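PDB 3F6V: possible transcriptional regulator, ArsR family protein from Rhodococcus sp. RHA1, which probably binds DNA as a dimeric winged helix-turn-helix transcription regulator, as in other members of the ArsR family. Local coordinates for residues G99-R104 against Y112-Q117; E57-R62 against S86-H91. One frame throughout, in Å; residues are numbered along the deposited sequence. Where two conformers were deposited one is given.

Contact 1 (G99-R104 against Y112-Q117); sequences GLVTPR and YRLDPQ
Arg-113 lies across Thr-102, its hydrogen-bonded partner on the neighbouring antiparallel strand, and can be followed outward from the backbone. At CB the chain turns so that CG falls between the backbone N and the carbonyl carbon (chi1 67°), which brings Arg-113 CG to 3.8 Å from Thr-102 O. From CG to NE it runs extended, and the guanidinium ends with one face over Thr-102 CG2, the methyl being set toward the rim, 3.5 Å from Arg-113 NH2. In the guanidinium plane, Arg-113 NH1 donates to a water at 2.9 Å, and that water also lies within hydrogen-bonding distance of Thr-102 O. Arg-104 CB approaches the same group obliquely; the charged end of Arg-104 is instead engaged by Glu-71. In the backbone, Thr-102 N donates to Arg-113 O at 2.8 Å, and Arg-113 N returns a bond to Thr-102 O. The two strands, 101-106 and 109-114, form the beta hairpin that is the wing of the winged helix-turn-helix fold, entered from helix 85-97 through a Schellman motif at Gly-99. On the side of the sheet that carries Pro-103 and Tyr-112, the tyrosine ring is met obliquely by Pro-103 CB, 3.6 Å from Tyr-112 CE1, and by Val-101 CG2, while Thr-96 of helix 85-97 also touches the Tyr-112 side chain. Tyr-112 OH bonds to Arg-110 NE. Where the pairing ends, Asp-115 N donates to Leu-100 O at 2.9 Å. Asp-115 CB lies 3.5 Å from Gly-99 O; beyond it the carboxylate swings away from the backbone N (chi1 -172°) and, at the N-cap of helix 116-129, accepts Gln-117 N on OD1.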
# COMPACT_ATOMS: atom_id res chain seq x y z
N GLY A 99 -13.53 -5.22 1.29
CA GLY A 99 -13.72 -6.05 2.45
C GLY A 99 -13.02 -5.60 3.71
O GLY A 99 -12.92 -6.39 4.68
N LEU A 100 -12.61 -4.33 3.77
CA LEU A 100 -11.87 -3.82 4.91
C LEU A 100 -12.76 -3.13 5.95
O LEU A 100 -12.38 -3.06 7.12
CB LEU A 100 -10.79 -2.84 4.41
CG LEU A 100 -9.65 -3.51 3.62
CD1 LEU A 100 -8.83 -2.49 2.84
CD2 LEU A 100 -8.73 -4.24 4.66
N VAL A 101 -13.89 -2.62 5.50
CA VAL A 101 -14.87 -1.99 6.42
C VAL A 101 -16.25 -2.51 6.07
O VAL A 101 -16.46 -3.07 4.98
CB VAL A 101 -14.84 -0.44 6.37
CG1 VAL A 101 -13.43 0.08 6.70
CG2 VAL A 101 -15.28 0.08 5.08
N THR A 102 -17.20 -2.28 6.98
CA THR A 102 -18.56 -2.81 6.84
C THR A 102 -19.51 -1.69 7.24
O THR A 102 -19.29 -1.06 8.27
CB THR A 102 -18.71 -4.02 7.85
OG1 THR A 102 -17.63 -4.96 7.60
CG2 THR A 102 -20.03 -4.69 7.67
N PRO A 103 -20.54 -1.45 6.42
CA PRO A 103 -21.50 -0.37 6.71
C PRO A 103 -22.73 -0.90 7.48
O PRO A 103 -23.08 -2.07 7.38
CB PRO A 103 -21.96 0.05 5.30
CG PRO A 103 -21.92 -1.24 4.53
CD PRO A 103 -20.74 -2.01 5.06
N ARG A 104 -23.37 0.01 8.19
CA ARG A 104 -24.65 -0.28 8.89
C ARG A 104 -25.44 1.00 8.88
O ARG A 104 -24.89 2.04 9.13
CB ARG A 104 -24.33 -0.67 10.37
CG ARG A 104 -25.51 -1.01 11.27
CD ARG A 104 -25.00 -1.46 12.64
NE ARG A 104 -24.44 -0.36 13.46
CZ ARG A 104 -25.16 0.42 14.27
NH1 ARG A 104 -26.47 0.23 14.37
NH2 ARG A 104 -24.59 1.38 14.99
N TYR A 112 -19.68 3.00 9.89
CA TYR A 112 -18.67 2.08 9.34
C TYR A 112 -17.84 1.51 10.46
O TYR A 112 -17.58 2.17 11.45
CB TYR A 112 -17.77 2.82 8.36
CG TYR A 112 -18.44 2.97 7.00
CD1 TYR A 112 -18.39 1.93 6.06
CD2 TYR A 112 -19.16 4.11 6.70
CE1 TYR A 112 -19.04 2.03 4.85
CE2 TYR A 112 -19.83 4.25 5.45
CZ TYR A 112 -19.78 3.18 4.55
OH TYR A 112 -20.40 3.28 3.33
N ARG A 113 -17.42 0.26 10.30
CA ARG A 113 -16.56 -0.41 11.26
C ARG A 113 -15.54 -1.28 10.50
O ARG A 113 -15.80 -1.71 9.37
CB ARG A 113 -17.41 -1.29 12.20
CG ARG A 113 -18.08 -2.49 11.53
CD ARG A 113 -19.10 -3.08 12.53
NE ARG A 113 -19.67 -4.33 12.06
CZ ARG A 113 -20.70 -4.43 11.21
NH1 ARG A 113 -21.33 -3.34 10.76
NH2 ARG A 113 -21.15 -5.64 10.87
N LEU A 114 -14.42 -1.53 11.14
CA LEU A 114 -13.40 -2.39 10.54
C LEU A 114 -13.85 -3.82 10.47
O LEU A 114 -14.53 -4.32 11.39
CB LEU A 114 -12.07 -2.31 11.34
CG LEU A 114 -11.36 -0.97 11.16
CD1 LEU A 114 -10.29 -0.75 12.19
CD2 LEU A 114 -10.81 -0.81 9.77
N ASP A 115 -13.47 -4.52 9.38
CA ASP A 115 -13.76 -5.94 9.24
C ASP A 115 -12.46 -6.74 9.45
O ASP A 115 -11.56 -6.69 8.57
CB ASP A 115 -14.31 -6.21 7.84
CG ASP A 115 -14.80 -7.61 7.68
OD1 ASP A 115 -14.44 -8.49 8.51
OD2 ASP A 115 -15.62 -7.82 6.73
N PRO A 116 -12.32 -7.50 10.55
CA PRO A 116 -11.12 -8.33 10.75
C PRO A 116 -10.79 -9.25 9.58
O PRO A 116 -9.61 -9.52 9.36
CB PRO A 116 -11.48 -9.17 11.98
CG PRO A 116 -12.40 -8.25 12.75
CD PRO A 116 -13.25 -7.56 11.73
N GLN A 117 -11.79 -9.73 8.85
CA GLN A 117 -11.51 -10.66 7.74
C GLN A 117 -10.63 -9.94 6.71
O GLN A 117 -9.67 -10.50 6.17
CB GLN A 117 -12.81 -11.07 7.07
CG GLN A 117 -13.76 -11.84 7.99
CD GLN A 117 -13.07 -13.01 8.66
OE1 GLN A 117 -12.84 -13.02 9.86
NE2 GLN A 117 -12.77 -14.03 7.87
O HOH W 1 -20.76 -0.50 10.89

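Contact 2 (E57-R62 against S86-H91); sequences EPTRRR and SAISQH
Glu-57 brings its carboxylate up to the His-91 ring, Glu-57 OE1 lying 3.5 Å from His-91 CE1, with the two planes 33° apart. The same oxygen caps helix 58-66: Arg-60 N donates to Glu-57 OE1 nearly along its C-O axis, and Thr-59 N adds a weak bond. Thr-59 comes next and lays its methyl over one face of the ring, a CH-pi contact with Thr-59 CG2 4.1 Å from the His-91 centroid. That methyl points across because it stands anti to the backbone N; its other neighbour is Ile-88 CD1, 3.7 Å from Thr-59 CG2. Helices 58-66 and 85-97 belong to the winged helix-turn-helix domain, and their local segments cross at 81° with axes 10.5 Å apart, so that side chains, not backbones, meet across the gap; 85-97 is, by its place in this fold, probably the recognition helix. Arg-60 reaches the edge of the ring. Its chain bends at chi3 (-83°), and Arg-60 NH1 gives His-91 ND1 a weak bond of 3.0 Å, while Arg-60 CG stands 3.5 Å from His-91 ND1. Its stronger polar tie runs from NE to Val-54 O. Guanidinium and carboxylate thus both approach the imidazole, and their charges would probably act on it in opposite senses.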
# COMPACT_ATOMS: atom_id res chain seq x y z
N GLU A 57 -3.79 3.97 0.09
CA GLU A 57 -4.08 5.35 -0.25
C GLU A 57 -4.09 6.14 1.11
O GLU A 57 -4.69 5.67 2.06
CB GLU A 57 -5.42 5.41 -0.99
CG GLU A 57 -5.65 6.66 -1.78
CD GLU A 57 -6.15 7.84 -0.98
OE1 GLU A 57 -6.53 7.67 0.18
OE2 GLU A 57 -6.16 8.95 -1.57
N PRO A 58 -3.41 7.31 1.20
CA PRO A 58 -3.17 7.90 2.52
C PRO A 58 -4.43 8.31 3.33
O PRO A 58 -4.43 8.14 4.56
CB PRO A 58 -2.35 9.15 2.20
CG PRO A 58 -1.66 8.83 0.92
CD PRO A 58 -2.53 7.89 0.16
N THR A 59 -5.47 8.77 2.66
CA THR A 59 -6.74 9.06 3.38
C THR A 59 -7.35 7.75 3.88
O THR A 59 -7.83 7.70 5.03
CB THR A 59 -7.70 9.81 2.48
OG1 THR A 59 -7.11 11.06 2.16
CG2 THR A 59 -9.03 10.04 3.21
N ARG A 60 -7.37 6.71 3.03
CA ARG A 60 -7.86 5.44 3.50
C ARG A 60 -7.05 4.88 4.68
O ARG A 60 -7.63 4.28 5.58
CB ARG A 60 -7.97 4.45 2.33
CG ARG A 60 -8.99 4.91 1.36
CD ARG A 60 -9.39 3.87 0.32
NE ARG A 60 -8.52 3.75 -0.84
CZ ARG A 60 -8.75 4.31 -2.03
NH1 ARG A 60 -9.74 5.17 -2.21
NH2 ARG A 60 -7.92 4.06 -3.02
N ARG A 61 -5.72 5.04 4.69
CA ARG A 61 -4.93 4.59 5.86
C ARG A 61 -5.42 5.25 7.11
O ARG A 61 -5.57 4.58 8.16
CB ARG A 61 -3.43 4.88 5.73
CG ARG A 61 -2.81 4.10 4.58
CD ARG A 61 -1.31 4.03 4.67
NE ARG A 61 -0.58 5.25 4.86
CZ ARG A 61 0.19 5.85 3.93
NH1 ARG A 61 0.20 5.47 2.66
NH2 ARG A 61 0.94 6.86 4.27
N ARG A 62 -5.63 6.56 7.02
CA ARG A 62 -6.05 7.30 8.22
C ARG A 62 -7.47 6.89 8.63
O ARG A 62 -7.75 6.76 9.81
CB ARG A 62 -5.99 8.81 7.97
CG ARG A 62 -6.32 9.65 9.19
CD ARG A 62 -5.34 9.44 10.32
NE ARG A 62 -5.71 10.19 11.52
CZ ARG A 62 -5.61 9.71 12.76
NH1 ARG A 62 -5.14 8.47 12.98
NH2 ARG A 62 -5.97 10.48 13.78
N SER A 86 -18.67 13.84 1.06
CA SER A 86 -18.89 13.06 -0.12
C SER A 86 -17.59 12.30 -0.47
O SER A 86 -17.64 11.12 -0.80
CB SER A 86 -19.33 13.98 -1.26
OG SER A 86 -19.34 13.29 -2.50
N ALA A 87 -16.47 13.01 -0.38
CA ALA A 87 -15.13 12.44 -0.62
C ALA A 87 -14.81 11.30 0.32
O ALA A 87 -14.32 10.23 -0.11
CB ALA A 87 -14.03 13.53 -0.54
N ILE A 88 -15.08 11.51 1.61
CA ILE A 88 -14.83 10.52 2.61
C ILE A 88 -15.77 9.34 2.45
O ILE A 88 -15.37 8.17 2.59
CB ILE A 88 -14.89 11.14 4.00
CG1 ILE A 88 -13.78 12.19 4.13
CG2 ILE A 88 -14.81 10.04 5.09
CD1 ILE A 88 -12.34 11.63 3.95
N SER A 89 -17.05 9.62 2.21
CA SER A 89 -18.01 8.59 1.85
C SER A 89 -17.50 7.66 0.71
O SER A 89 -17.60 6.43 0.83
CB SER A 89 -19.37 9.23 1.45
OG SER A 89 -20.33 8.22 1.28
N GLN A 90 -16.97 8.24 -0.36
CA GLN A 90 -16.48 7.45 -1.50
C GLN A 90 -15.28 6.58 -1.11
O GLN A 90 -15.20 5.43 -1.55
CB GLN A 90 -16.12 8.34 -2.68
CG GLN A 90 -15.59 7.57 -3.87
CD GLN A 90 -15.32 8.48 -5.08
OE1 GLN A 90 -14.60 9.49 -4.97
NE2 GLN A 90 -15.87 8.11 -6.24
N HIS A 91 -14.36 7.13 -0.31
CA HIS A 91 -13.22 6.31 0.22
C HIS A 91 -13.78 5.15 1.04
O HIS A 91 -13.29 4.01 0.93
CB HIS A 91 -12.31 7.12 1.10
CG HIS A 91 -11.39 8.00 0.35
ND1 HIS A 91 -10.42 7.52 -0.50
CD2 HIS A 91 -11.26 9.35 0.34
CE1 HIS A 91 -9.74 8.53 -1.01
NE2 HIS A 91 -10.22 9.65 -0.51

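Contact 1 is partly buried, with four of its ten touching residues in the interior, whereas contact 2 is a surface contact. Helix 85-97 links them: its Ile-88 and His-91 meet helix 58-66 in contact 2, and its later residues Leu-95 and Thr-96 pack against the wing of contact 1, which follows directly in the chain. Contact 1 is held by main-chain strand pairing with apolar packing on one face; contact 2 is made by side chains, most of them gathered round one imidazole. Their centres are 14 Å apart. Both border the second subunit, contact 1 near Leu-137 and contact 2 near Glu-53 of that chain.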